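Local coordinates for putative ATPase, AAA family (Prochlorococcus marinus subsp. pastoris str. CCMP1986, PDB 3CTD), which is probably a DNA-dependent ATPase of the RarA/MGS1/WRNIP1 subfamily acting in responses to stalled replication, represented by its C-terminal part, at residues P68-I71 with F72-L76; L76-C80 with E81-L85; L58-M61 with V62-E66; D87-A90 with I91-Q95. The protein carries 1 engineered substitution. All blocks are in the same frame, centred on the assembly; numbering follows the deposited sequence.

Interaction 1: residues P68-I71 with F72-L76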
ATOM      1  N   PRO B  68      13.693  13.014  13.849  1.00 42.93           N
ATOM      2  CA  PRO B  68      12.719  11.971  13.459  1.00 44.20           C
ATOM      3  C   PRO B  68      13.077  11.274  12.136  1.00 46.03           C
ATOM      4  O   PRO B  68      12.888  10.053  12.011  1.00 48.10           O
ATOM      5  CB  PRO B  68      11.375  12.730  13.331  1.00 41.53           C
ATOM      6  CG  PRO B  68      11.753  14.147  13.160  1.00 44.59           C
ATOM      7  CD  PRO B  68      13.065  14.343  13.931  1.00 43.40           C
ATOM      8  N   ASN B  69      13.605  12.021  11.170  1.00 46.64           N
ATOM      9  CA  ASN B  69      14.107  11.420   9.910  1.00 48.51           C
ATOM     10  C   ASN B  69      15.132  10.330  10.164  1.00 49.45           C
ATOM     11  O   ASN B  69      15.082   9.267   9.531  1.00 51.68           O
ATOM     12  CB  ASN B  69      14.715  12.474   8.977  1.00 49.97           C
ATOM     13  CG  ASN B  69      13.699  13.529   8.568  1.00 53.44           C
ATOM     14  OD1 ASN B  69      12.621  13.201   8.056  1.00 52.96           O
ATOM     15  ND2 ASN B  69      14.011  14.802   8.850  1.00 50.64           N
ATOM     16  N   PHE B  70      16.046  10.566  11.106  1.00 42.02           N
ATOM     17  CA  PHE B  70      16.971   9.520  11.490  1.00 41.37           C
ATOM     18  C   PHE B  70      16.225   8.283  12.050  1.00 42.41           C
ATOM     19  O   PHE B  70      16.474   7.153  11.640  1.00 44.89           O
ATOM     20  CB  PHE B  70      18.024  10.052  12.449  1.00 38.14           C
ATOM     21  CG  PHE B  70      18.963   9.026  12.935  1.00 42.97           C
ATOM     22  CD1 PHE B  70      19.762   8.320  12.049  1.00 44.92           C
ATOM     23  CD2 PHE B  70      19.062   8.751  14.287  1.00 47.15           C
ATOM     24  CE1 PHE B  70      20.664   7.352  12.506  1.00 49.88           C
ATOM     25  CE2 PHE B  70      19.947   7.779  14.752  1.00 52.75           C
ATOM     26  CZ  PHE B  70      20.767   7.077  13.853  1.00 49.61           C
ATOM     27  N   ILE B  71      15.261   8.484  12.921  1.00 40.21           N
ATOM     28  CA  ILE B  71      14.526   7.324  13.470  1.00 39.08           C
ATOM     29  C   ILE B  71      13.798   6.561  12.350  1.00 33.87           C
ATOM     30  O   ILE B  71      13.833   5.336  12.291  1.00 31.51           O
ATOM     31  CB  ILE B  71      13.494   7.772  14.534  1.00 35.29           C
ATOM     32  CG1 ILE B  71      14.200   8.495  15.699  1.00 32.45           C
ATOM     33  CG2 ILE B  71      12.603   6.615  14.952  1.00 28.30           C
ATOM     34  CD1 ILE B  71      13.238   9.393  16.509  1.00 28.88           C
ATOM     35  N   PHE B  72      13.147   7.290  11.460  1.00 31.59           N
ATOM     36  CA  PHE B  72      12.472   6.671  10.293  1.00 35.94           C
ATOM     37  C   PHE B  72      13.408   5.929   9.339  1.00 38.07           C
ATOM     38  O   PHE B  72      12.988   4.960   8.720  1.00 37.32           O
ATOM     39  CB  PHE B  72      11.645   7.678   9.493  1.00 30.43           C
ATOM     40  CG  PHE B  72      10.268   7.833  10.005  1.00 31.67           C
ATOM     41  CD1 PHE B  72       9.415   6.730  10.075  1.00 30.41           C
ATOM     42  CD2 PHE B  72       9.818   9.057  10.442  1.00 24.55           C
ATOM     43  CE1 PHE B  72       8.128   6.859  10.563  1.00 28.82           C
ATOM     44  CE2 PHE B  72       8.539   9.176  10.914  1.00 29.61           C
ATOM     45  CZ  PHE B  72       7.690   8.079  10.991  1.00 27.81           C
ATOM     46  N   ARG B  73      14.659   6.373   9.235  1.00 37.61           N
ATOM     47  CA  ARG B  73      15.647   5.652   8.408  1.00 41.78           C
ATOM     48  C   ARG B  73      15.870   4.258   8.950  1.00 40.67           C
ATOM     49  O   ARG B  73      15.787   3.282   8.205  1.00 44.79           O
ATOM     50  CB  ARG B  73      16.988   6.398   8.347  1.00 44.48           C
ATOM     51  CG  ARG B  73      17.205   7.211   7.086  1.00 46.58           C
ATOM     52  CD  ARG B  73      18.535   8.015   7.111  1.00 51.21           C
ATOM     53  NE  ARG B  73      18.081   9.391   7.078  1.00 57.50           N
ATOM     54  CZ  ARG B  73      18.447  10.348   7.909  1.00 55.13           C
ATOM     55  NH1 ARG B  73      19.396  10.116   8.835  1.00 51.77           N
ATOM     56  NH2 ARG B  73      17.867  11.539   7.764  1.00 52.01           N
ATOM     57  N   ARG B  74      16.130   4.184  10.250  1.00 37.25           N
ATOM     58  CA  ARG B  74      16.342   2.925  10.920  1.00 36.68           C
ATOM     59  C   ARG B  74      15.118   2.057  10.949  1.00 34.72           C
ATOM     60  O   ARG B  74      15.239   0.854  10.870  1.00 38.58           O
ATOM     61  CB  ARG B  74      16.879   3.133  12.338  1.00 37.54           C
ATOM     62  CG  ARG B  74      18.311   3.634  12.361  1.00 43.87           C
ATOM     63  CD  ARG B  74      19.392   2.645  11.795  1.00 52.07           C
ATOM     64  NE  ARG B  74      20.673   3.364  11.654  1.00 67.35           N
ATOM     65  CZ  ARG B  74      21.623   3.486  12.612  1.00 69.90           C
ATOM     66  NH1 ARG B  74      21.474   2.896  13.809  1.00 66.71           N
ATOM     67  NH2 ARG B  74      22.734   4.201  12.371  1.00 67.60           N
ATOM     68  N   LEU B  75      13.937   2.652  11.049  1.00 33.04           N
ATOM     69  CA  LEU B  75      12.718   1.884  10.932  1.00 29.04           C
ATOM     70  C   LEU B  75      12.533   1.338   9.488  1.00 30.70           C
ATOM     71  O   LEU B  75      12.084   0.195   9.308  1.00 33.48           O
ATOM     72  CB  LEU B  75      11.515   2.723  11.343  1.00 27.04           C
ATOM     73  CG  LEU B  75      11.309   3.106  12.815  1.00 25.09           C
ATOM     74  CD1 LEU B  75      10.127   4.063  12.875  1.00 18.64           C
ATOM     75  CD2 LEU B  75      10.965   1.860  13.582  1.00 21.02           C
ATOM     76  N   LEU B  76      12.887   2.121   8.465  1.00 27.85           N
ATOM     77  CA  LEU B  76      12.733   1.647   7.093  1.00 31.81           C
ATOM     78  C   LEU B  76      13.692   0.478   6.885  1.00 34.51           C
ATOM     79  O   LEU B  76      13.279  -0.603   6.445  1.00 33.43           O
ATOM     80  CB  LEU B  76      12.976   2.737   6.052  1.00 32.63           C
ATOM     81  CG  LEU B  76      11.889   3.821   5.870  1.00 36.42           C
ATOM     82  CD1 LEU B  76      12.486   5.058   5.142  1.00 32.21           C
ATOM     83  CD2 LEU B  76      10.615   3.332   5.166  1.00 35.08           C
TER

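Interaction 2: residues L76-C80 with E81-L85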
ATOM      1  N   LEU B  76      12.887   2.121   8.465  1.00 27.85           N
ATOM      2  CA  LEU B  76      12.733   1.647   7.093  1.00 31.81           C
ATOM      3  C   LEU B  76      13.692   0.478   6.885  1.00 34.51           C
ATOM      4  O   LEU B  76      13.279  -0.603   6.445  1.00 33.43           O
ATOM      5  CB  LEU B  76      12.976   2.737   6.052  1.00 32.63           C
ATOM      6  CG  LEU B  76      11.889   3.821   5.870  1.00 36.42           C
ATOM      7  CD1 LEU B  76      12.486   5.058   5.142  1.00 32.21           C
ATOM      8  CD2 LEU B  76      10.615   3.332   5.166  1.00 35.08           C
ATOM      9  N   ILE B  77      14.960   0.691   7.238  1.00 32.53           N
ATOM     10  CA  ILE B  77      15.962  -0.376   7.247  1.00 32.77           C
ATOM     11  C   ILE B  77      15.525  -1.648   7.972  1.00 34.24           C
ATOM     12  O   ILE B  77      15.608  -2.741   7.433  1.00 35.60           O
ATOM     13  CB  ILE B  77      17.279   0.116   7.872  1.00 35.02           C
ATOM     14  CG1 ILE B  77      17.817   1.314   7.060  1.00 38.19           C
ATOM     15  CG2 ILE B  77      18.292  -1.032   7.992  1.00 31.83           C
ATOM     16  CD1 ILE B  77      19.119   1.934   7.643  1.00 34.85           C
ATOM     17  N   SER B  78      15.090  -1.514   9.216  1.00 33.19           N
ATOM     18  CA  SER B  78      14.693  -2.657   9.992  1.00 31.86           C
ATOM     19  C   SER B  78      13.464  -3.375   9.358  1.00 31.28           C
ATOM     20  O   SER B  78      13.343  -4.608   9.403  1.00 32.01           O
ATOM     21  CB  SER B  78      14.460  -2.231  11.441  1.00 30.00           C
ATOM     22  OG  SER B  78      13.459  -3.057  11.976  1.00 36.26           O
ATOM     23  N   ALA B  79      12.585  -2.630   8.712  1.00 28.80           N
ATOM     24  CA  ALA B  79      11.492  -3.266   7.981  1.00 28.94           C
ATOM     25  C   ALA B  79      11.931  -4.248   6.871  1.00 29.55           C
ATOM     26  O   ALA B  79      11.182  -5.147   6.475  1.00 27.85           O
ATOM     27  CB  ALA B  79      10.542  -2.181   7.422  1.00 29.94           C
ATOM     28  N   CYS B  80      13.138  -4.085   6.346  1.00 29.84           N
ATOM     29  CA  CYS B  80      13.631  -5.019   5.330  1.00 31.89           C
ATOM     30  C   CYS B  80      14.682  -5.975   5.890  1.00 34.57           C
ATOM     31  O   CYS B  80      14.761  -7.147   5.491  1.00 34.11           O
ATOM     32  CB  CYS B  80      14.166  -4.276   4.084  1.00 33.31           C
ATOM     33  SG  CYS B  80      12.803  -3.376   3.258  1.00 37.94           S
ATOM     34  N   GLU B  81      15.480  -5.478   6.824  1.00 32.91           N
ATOM     35  CA  GLU B  81      16.514  -6.296   7.391  1.00 35.41           C
ATOM     36  C   GLU B  81      16.003  -7.302   8.426  1.00 36.78           C
ATOM     37  O   GLU B  81      16.471  -8.434   8.448  1.00 37.73           O
ATOM     38  CB  GLU B  81      17.586  -5.432   8.004  1.00 35.86           C
ATOM     39  CG  GLU B  81      18.474  -6.225   8.890  1.00 45.39           C
ATOM     40  CD  GLU B  81      19.720  -5.480   9.339  1.00 48.67           C
ATOM     41  OE1 GLU B  81      20.798  -6.089   9.229  1.00 54.94           O
ATOM     42  OE2 GLU B  81      19.644  -4.319   9.797  1.00 49.29           O
ATOM     43  N   ASP B  82      15.037  -6.901   9.270  1.00 40.02           N
ATOM     44  CA  ASP B  82      14.619  -7.708  10.427  1.00 32.97           C
ATOM     45  C   ASP B  82      13.224  -8.266  10.259  1.00 34.59           C
ATOM     46  O   ASP B  82      12.923  -9.275  10.835  1.00 37.44           O
ATOM     47  CB  ASP B  82      14.647  -6.898  11.716  1.00 34.24           C
ATOM     48  CG  ASP B  82      16.043  -6.478  12.128  1.00 41.00           C
ATOM     49  OD1 ASP B  82      16.908  -7.364  12.335  1.00 39.76           O
ATOM     50  OD2 ASP B  82      16.266  -5.246  12.269  1.00 43.15           O
ATOM     51  N   ILE B  83      12.344  -7.611   9.511  1.00 31.74           N
ATOM     52  CA  ILE B  83      11.026  -8.202   9.236  1.00 29.29           C
ATOM     53  C   ILE B  83      11.057  -8.812   7.819  1.00 29.64           C
ATOM     54  O   ILE B  83      10.854 -10.025   7.621  1.00 32.70           O
ATOM     55  CB  ILE B  83       9.864  -7.142   9.354  1.00 30.29           C
ATOM     56  CG1 ILE B  83       9.506  -6.820  10.804  1.00 24.51           C
ATOM     57  CG2 ILE B  83       8.606  -7.563   8.580  1.00 29.04           C
ATOM     58  CD1 ILE B  83      10.616  -6.358  11.583  1.00 24.56           C
ATOM     59  N   GLY B  84      11.323  -7.975   6.831  1.00 31.18           N
ATOM     60  CA  GLY B  84      11.636  -8.456   5.474  1.00 31.24           C
ATOM     61  C   GLY B  84      10.496  -9.226   4.866  1.00 33.84           C
ATOM     62  O   GLY B  84       9.320  -8.864   5.052  1.00 33.70           O
ATOM     63  N   LEU B  85      10.816 -10.317   4.162  1.00 33.40           N
ATOM     64  CA  LEU B  85       9.764 -11.129   3.552  1.00 33.62           C
ATOM     65  C   LEU B  85       8.924 -11.957   4.559  1.00 32.64           C
ATOM     66  O   LEU B  85       8.141 -12.838   4.168  1.00 30.01           O
ATOM     67  CB  LEU B  85      10.363 -12.025   2.465  1.00 32.99           C
ATOM     68  CG  LEU B  85      11.270 -11.252   1.520  1.00 29.59           C
ATOM     69  CD1 LEU B  85      11.962 -12.248   0.681  1.00 26.42           C
ATOM     70  CD2 LEU B  85      10.435 -10.352   0.651  1.00 31.08           C
TER

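Interaction 3: residues L58-M61 with V62-E66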
ATOM      1  N   LEU B  58      11.964   4.564  22.076  1.00 31.22           N
ATOM      2  CA  LEU B  58      11.397   5.652  21.221  1.00 34.65           C
ATOM      3  C   LEU B  58      11.212   6.942  22.035  1.00 34.39           C
ATOM      4  O   LEU B  58      11.692   8.008  21.665  1.00 34.21           O
ATOM      5  CB  LEU B  58      10.035   5.248  20.590  1.00 30.84           C
ATOM      6  CG  LEU B  58       9.391   6.293  19.681  1.00 30.60           C
ATOM      7  CD1 LEU B  58      10.303   6.703  18.497  1.00 28.09           C
ATOM      8  CD2 LEU B  58       8.113   5.759  19.159  1.00 26.49           C
ATOM      9  N   ALA B  59      10.527   6.821  23.163  1.00 34.26           N
ATOM     10  CA  ALA B  59      10.242   7.967  24.016  1.00 35.83           C
ATOM     11  C   ALA B  59      11.554   8.633  24.479  1.00 40.11           C
ATOM     12  O   ALA B  59      11.692   9.878  24.453  1.00 39.58           O
ATOM     13  CB  ALA B  59       9.374   7.510  25.212  1.00 35.49           C
ATOM     14  N   ASN B  60      12.519   7.801  24.890  1.00 40.76           N
ATOM     15  CA  ASN B  60      13.843   8.276  25.223  1.00 37.83           C
ATOM     16  C   ASN B  60      14.371   9.171  24.122  1.00 37.41           C
ATOM     17  O   ASN B  60      14.740  10.321  24.351  1.00 38.79           O
ATOM     18  CB  ASN B  60      14.774   7.083  25.379  1.00 43.99           C
ATOM     19  CG  ASN B  60      16.188   7.487  25.801  1.00 48.30           C
ATOM     20  OD1 ASN B  60      16.865   8.322  25.156  1.00 50.70           O
ATOM     21  ND2 ASN B  60      16.647   6.888  26.879  1.00 47.99           N
ATOM     22  N   MET B  61      14.378   8.640  22.900  1.00 39.52           N
ATOM     23  CA  MET B  61      14.956   9.348  21.750  1.00 35.94           C
ATOM     24  C   MET B  61      14.315  10.715  21.481  1.00 37.20           C
ATOM     25  O   MET B  61      15.024  11.692  21.216  1.00 38.93           O
ATOM     26  CB  MET B  61      14.965   8.461  20.486  1.00 33.18           C
ATOM     27  CG  MET B  61      15.979   7.255  20.506  1.00 32.38           C
ATOM     28  SD  MET B  61      16.155   6.527  18.872  1.00 26.82           S
ATOM     29  CE  MET B  61      14.484   5.901  18.825  1.00 29.23           C
ATOM     30  N   VAL B  62      12.990  10.809  21.537  1.00 37.66           N
ATOM     31  CA  VAL B  62      12.363  12.101  21.241  1.00 42.09           C
ATOM     32  C   VAL B  62      12.556  13.147  22.358  1.00 44.94           C
ATOM     33  O   VAL B  62      12.773  14.323  22.058  1.00 43.94           O
ATOM     34  CB  VAL B  62      10.847  12.022  20.688  1.00 43.09           C
ATOM     35  CG1 VAL B  62      10.449  10.624  20.337  1.00 41.69           C
ATOM     36  CG2 VAL B  62       9.852  12.690  21.606  1.00 43.69           C
ATOM     37  N   GLU B  63      12.513  12.736  23.632  1.00 47.94           N
ATOM     38  CA  GLU B  63      12.911  13.650  24.712  1.00 48.98           C
ATOM     39  C   GLU B  63      14.274  14.206  24.472  1.00 46.56           C
ATOM     40  O   GLU B  63      14.502  15.378  24.757  1.00 46.67           O
ATOM     41  CB  GLU B  63      12.930  12.959  26.069  1.00 55.29           C
ATOM     42  CG  GLU B  63      11.826  11.966  26.161  1.00 69.69           C
ATOM     43  CD  GLU B  63      10.443  12.618  26.255  1.00 75.94           C
ATOM     44  OE1 GLU B  63      10.331  13.714  26.891  1.00 76.87           O
ATOM     45  OE2 GLU B  63       9.467  11.998  25.724  1.00 79.36           O
ATOM     46  N   ALA B  64      15.175  13.374  23.950  1.00 41.83           N
ATOM     47  CA  ALA B  64      16.562  13.780  23.781  1.00 41.83           C
ATOM     48  C   ALA B  64      16.767  14.576  22.499  1.00 40.34           C
ATOM     49  O   ALA B  64      17.887  14.919  22.131  1.00 41.97           O
ATOM     50  CB  ALA B  64      17.507  12.553  23.840  1.00 38.77           C
ATOM     51  N   GLY B  65      15.685  14.877  21.801  1.00 39.33           N
ATOM     52  CA  GLY B  65      15.818  15.657  20.583  1.00 38.40           C
ATOM     53  C   GLY B  65      16.276  14.932  19.314  1.00 40.46           C
ATOM     54  O   GLY B  65      16.697  15.587  18.364  1.00 43.32           O
ATOM     55  N   GLU B  66      16.185  13.605  19.256  1.00 37.61           N
ATOM     56  CA  GLU B  66      16.713  12.877  18.102  1.00 36.36           C
ATOM     57  C   GLU B  66      15.962  13.256  16.847  1.00 37.57           C
ATOM     58  O   GLU B  66      14.768  13.495  16.890  1.00 40.75           O
ATOM     59  CB  GLU B  66      16.604  11.367  18.353  1.00 40.95           C
ATOM     60  CG  GLU B  66      17.144  10.493  17.242  1.00 40.66           C
ATOM     61  CD  GLU B  66      18.624  10.682  17.031  1.00 42.18           C
ATOM     62  OE1 GLU B  66      19.378  10.060  17.808  1.00 41.95           O
ATOM     63  OE2 GLU B  66      19.024  11.449  16.110  1.00 44.72           O
TER

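Interaction 4: residues D87-A90 with I91-Q95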
ATOM      1  N   ASP B  87       6.916 -10.272   6.236  1.00 33.08           N
ATOM      2  CA  ASP B  87       5.769  -9.434   5.879  1.00 32.64           C
ATOM      3  C   ASP B  87       6.257  -8.273   4.993  1.00 32.97           C
ATOM      4  O   ASP B  87       6.610  -7.197   5.482  1.00 30.77           O
ATOM      5  CB  ASP B  87       5.053  -8.923   7.141  1.00 34.98           C
ATOM      6  CG  ASP B  87       3.902  -7.935   6.833  1.00 40.21           C
ATOM      7  OD1 ASP B  87       3.455  -7.826   5.674  1.00 40.71           O
ATOM      8  OD2 ASP B  87       3.451  -7.224   7.760  1.00 42.19           O
ATOM      9  N   PRO B  88       6.262  -8.487   3.674  1.00 35.65           N
ATOM     10  CA  PRO B  88       6.840  -7.451   2.833  1.00 32.88           C
ATOM     11  C   PRO B  88       5.965  -6.190   2.784  1.00 34.89           C
ATOM     12  O   PRO B  88       6.356  -5.212   2.191  1.00 34.15           O
ATOM     13  CB  PRO B  88       6.934  -8.121   1.466  1.00 31.78           C
ATOM     14  CG  PRO B  88       5.903  -9.213   1.489  1.00 32.44           C
ATOM     15  CD  PRO B  88       5.640  -9.590   2.900  1.00 33.89           C
ATOM     16  N   ASN B  89       4.802  -6.199   3.419  1.00 36.80           N
ATOM     17  CA  ASN B  89       3.993  -4.985   3.516  1.00 35.16           C
ATOM     18  C   ASN B  89       4.557  -4.006   4.574  1.00 35.80           C
ATOM     19  O   ASN B  89       4.290  -2.786   4.561  1.00 36.92           O
ATOM     20  CB  ASN B  89       2.526  -5.374   3.809  1.00 38.74           C
ATOM     21  CG  ASN B  89       1.565  -4.189   3.685  1.00 42.26           C
ATOM     22  OD1 ASN B  89       1.431  -3.585   2.619  1.00 44.21           O
ATOM     23  ND2 ASN B  89       0.879  -3.864   4.781  1.00 47.31           N
ATOM     24  N   ALA B  90       5.364  -4.536   5.491  1.00 35.31           N
ATOM     25  CA  ALA B  90       5.928  -3.730   6.566  1.00 30.28           C
ATOM     26  C   ALA B  90       6.623  -2.493   6.017  1.00 28.19           C
ATOM     27  O   ALA B  90       6.491  -1.414   6.598  1.00 27.03           O
ATOM     28  CB  ALA B  90       6.911  -4.582   7.454  1.00 29.19           C
ATOM     29  N   ILE B  91       7.382  -2.647   4.924  1.00 25.95           N
ATOM     30  CA  ILE B  91       8.067  -1.491   4.349  1.00 29.91           C
ATOM     31  C   ILE B  91       7.047  -0.489   3.809  1.00 28.91           C
ATOM     32  O   ILE B  91       7.274   0.691   3.901  1.00 27.86           O
ATOM     33  CB  ILE B  91       9.172  -1.851   3.293  1.00 31.62           C
ATOM     34  CG1 ILE B  91       9.981  -0.630   2.898  1.00 29.00           C
ATOM     35  CG2 ILE B  91       8.587  -2.450   2.027  1.00 34.12           C
ATOM     36  CD1 ILE B  91      11.051  -0.323   3.874  1.00 35.47           C
ATOM     37  N   VAL B  92       5.913  -0.957   3.290  1.00 28.37           N
ATOM     38  CA  VAL B  92       4.898  -0.032   2.802  1.00 33.04           C
ATOM     39  C   VAL B  92       4.289   0.748   3.962  1.00 32.70           C
ATOM     40  O   VAL B  92       4.082   1.935   3.852  1.00 35.90           O
ATOM     41  CB  VAL B  92       3.765  -0.779   2.039  1.00 38.42           C
ATOM     42  CG1 VAL B  92       2.641   0.206   1.586  1.00 33.51           C
ATOM     43  CG2 VAL B  92       4.332  -1.631   0.863  1.00 37.75           C
ATOM     44  N   VAL B  93       4.011   0.083   5.083  1.00 33.17           N
ATOM     45  CA  VAL B  93       3.338   0.738   6.200  1.00 30.22           C
ATOM     46  C   VAL B  93       4.268   1.797   6.820  1.00 31.81           C
ATOM     47  O   VAL B  93       3.860   2.939   7.088  1.00 34.01           O
ATOM     48  CB  VAL B  93       2.885  -0.309   7.283  1.00 32.53           C
ATOM     49  CG1 VAL B  93       2.477   0.365   8.630  1.00 27.27           C
ATOM     50  CG2 VAL B  93       1.760  -1.218   6.743  1.00 27.25           C
ATOM     51  N   VAL B  94       5.503   1.412   7.084  1.00 27.93           N
ATOM     52  CA  VAL B  94       6.460   2.317   7.691  1.00 30.00           C
ATOM     53  C   VAL B  94       6.749   3.508   6.782  1.00 34.80           C
ATOM     54  O   VAL B  94       6.902   4.614   7.264  1.00 32.42           O
ATOM     55  CB  VAL B  94       7.804   1.619   7.943  1.00 28.55           C
ATOM     56  CG1 VAL B  94       8.817   2.643   8.308  1.00 23.62           C
ATOM     57  CG2 VAL B  94       7.650   0.561   9.019  1.00 25.26           C
ATOM     58  N   GLN B  95       6.830   3.273   5.466  1.00 35.18           N
ATOM     59  CA  GLN B  95       7.094   4.348   4.527  1.00 35.75           C
ATOM     60  C   GLN B  95       5.948   5.337   4.561  1.00 33.89           C
ATOM     61  O   GLN B  95       6.121   6.545   4.521  1.00 36.00           O
ATOM     62  CB  GLN B  95       7.329   3.824   3.105  1.00 38.14           C
ATOM     63  CG  GLN B  95       7.389   4.925   2.062  1.00 42.15           C
ATOM     64  CD  GLN B  95       8.544   5.857   2.314  1.00 52.71           C
ATOM     65  OE1 GLN B  95       9.687   5.413   2.587  1.00 57.76           O
ATOM     66  NE2 GLN B  95       8.279   7.167   2.229  1.00 52.84           N
TER
HETATM   67  O   HOH W   1       8.832  -5.408   4.836  1.00 32.85           O

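Interaction 1: residues P68-I71 with F72-L76
The first two turns of helix 68-83, in the MgsA-type C-terminal region, bring Phe70 against Arg73 and Arg74. The main chain is held by bonds of alpha-helical spacing. They run from Phe72 N to Pro68 O (2.8 Å) through to Leu75 N to Ile71 O (3.0 Å). Phe70 has CG anti to the backbone N (chi1 177°), which carries its ring along the helix to the two arginines. Arg73 folds back at chi3 and lays one guanidinium face over the backbone of Asn69 and Phe70. Arg73 NH1 comes to the ring edge, in plane, 3.7 Å from Phe70 CD1. Arg73 NH2 lies 3.5 Å from Asn69 CB. Arg73 also packs on Val104 of the second subunit. A serine in place of Arg73 would probably uncover this ring edge and Asn69 CB and weaken the packing on that valine. Ile71 and Leu75 lie side by side on the buried side, with Ile71 CG2 4.1 Å from Leu75 CD1. Leu113 of helix 110-121 packs on Ile71. Arg74 bends at chi2 and turns one guanidinium face to the Phe70 ring edge at CE1 and CZ, the planes 74° apart, with Arg74 NH2 3.8 Å from Phe70 CE1.

Interaction 2: residues L76-C80 with E81-L85
Glu81, Ser78 and Cys80 carry most of this contact at the end of helix 68-83. Glu81 is held first by its main chain: Glu81 N bonds Ile77 O at 2.8 Å, and Cys80 N gives the same oxygen a second bond. The extended Glu81 chain then runs alongside Ile77, pointing the same way, and Glu81 OE2 ends 4.0 Å from Ile77 CG2. Phe111 of the second subunit packs on Glu81. Ser78 O is also gripped twice, by Asp82 N at 2.9 Å and by Ile83 N at 3.2 Å. The second bond spans five residues and marks a wider pi-type turn. Gly84 N continues it by bonding Ala79 O at 2.9 Å, from above the carbonyl plane. Cys80 O is hydrogen-bonded by Thr129 OG1 and also lies 3.4 Å from Gly84 CA. Gly84 has positive phi (62°), and a CB there would clash with Cys80 O. Ser78 OG sits 3.6 Å from Asp82 OD2, but the main polar partner of Asp82 is Arg47, through a salt bridge to OD1. His162 of the third subunit also bonds OD1. The helix thus ends in main-chain bonds, and the Asp82 charge is probably balanced from outside the turn.

Interaction 3: residues L58-M61 with V62-E66
Leu58 O accepts from Val62 N (3.1 Å) and Asn60 O from Ala64 N (3.1 Å), so the backbone of helix 51-63 stays alpha-helical almost to its end. The chain then leaves the helix at Gly65, which has positive phi (79°). Glu66 N reaches back to Met61 O (3.0 Å), and Gly65 N bonds Val62 O (3.0 Å). This pair of bonds is a Schellman motif, which closes the helix and turns the chain toward helix 68-83. Val62 and Leu58 pack on one side, with Val62 CG1 4.3 Å from Leu58 CD1. The Glu63 carboxylate is modelled beside the Ala59 turn. Its exact place there is doubtful, because Glu63 CG is modelled too close to Ala59 O. Glu63 OE1 makes a weak, long ion pair with Lys140 of the third subunit, and Met136 of the third subunit packs on Glu63. With an alanine at Glu63, Lys140 of the third subunit would probably lose this weak mate, and Met136 of that subunit part of its packing. Met61 packs on Phe42 of helix 36-47 and on Ile71 of helix 68-83. Glu66 CB lies against the Met61 turn, 4.0 Å from Met61 CB and 3.3 Å from Met61 O.

Interaction 4: residues D87-A90 with I91-Q95
Asn89 turns its CG anti to the backbone N (chi1 -170°), and this sends its amide forward to Val92 and Val93. The amide crosses both valines obliquely. Asn89 OD1 lies 3.7 Å from Val92 CB, and Asn89 ND2 lies 3.4 Å from Val93 CG2. Asp87 is set by a similar torsion (chi1 175°), which lets Asp87 OD1 accept from Asn89 N at 3.1 Å. The donor comes from above the carboxylate plane. This is a capping bond just before helix 90-104. The backbone from Asp87 to Ala90 forms a type I beta turn, closed by Ala90 N to Asp87 O at 2.9 Å. A water extends the turn: it probably donates to Asp87 O, and its oxygen accepts from Ile91 N at 3.1 Å. The helix proper then takes over. Asn89 O receives Val93 N at 2.9 Å, and Ala90 O receives Val94 N at 3.0 Å. Ala90 also packs on Ile83 of helix 68-83 and on Tyr119 of helix 110-121. A weak hydrogen bond joins Tyr119 OH and Asp87 OD2 as well. The backbone N-H groups of Asn89, Ala90 and Ile91 are thus met by a carboxylate, a carbonyl and a water in turn. The negative charge of Asp87 at this end would probably suit the helix dipole.

Interactions 1 and 2 are successive parts of helix 68-83 and share Leu76, with centres 12 Å apart. Interaction 3 ends the preceding helix. It touches interaction 1 where Ile71 CG1 packs on Glu66 CG at 3.9 Å. Interaction 4 opens the following helix, 90-104, and lies against both parts of helix 68-83. Cys80 SG meets Ile91 CD1 at 3.6 Å, and Leu76 CD2 meets Val94 CG1 at 3.7 Å. Interactions 3 and 4 do not touch; their nearest atoms are about 11 Å apart. Interactions 1, 2 and 4 all reach the second subunit. The four contacts are structural elements of the C-terminal part: helix turns, two helix ends and a helix start. The ATP-binding AAA module probably precedes this fragment.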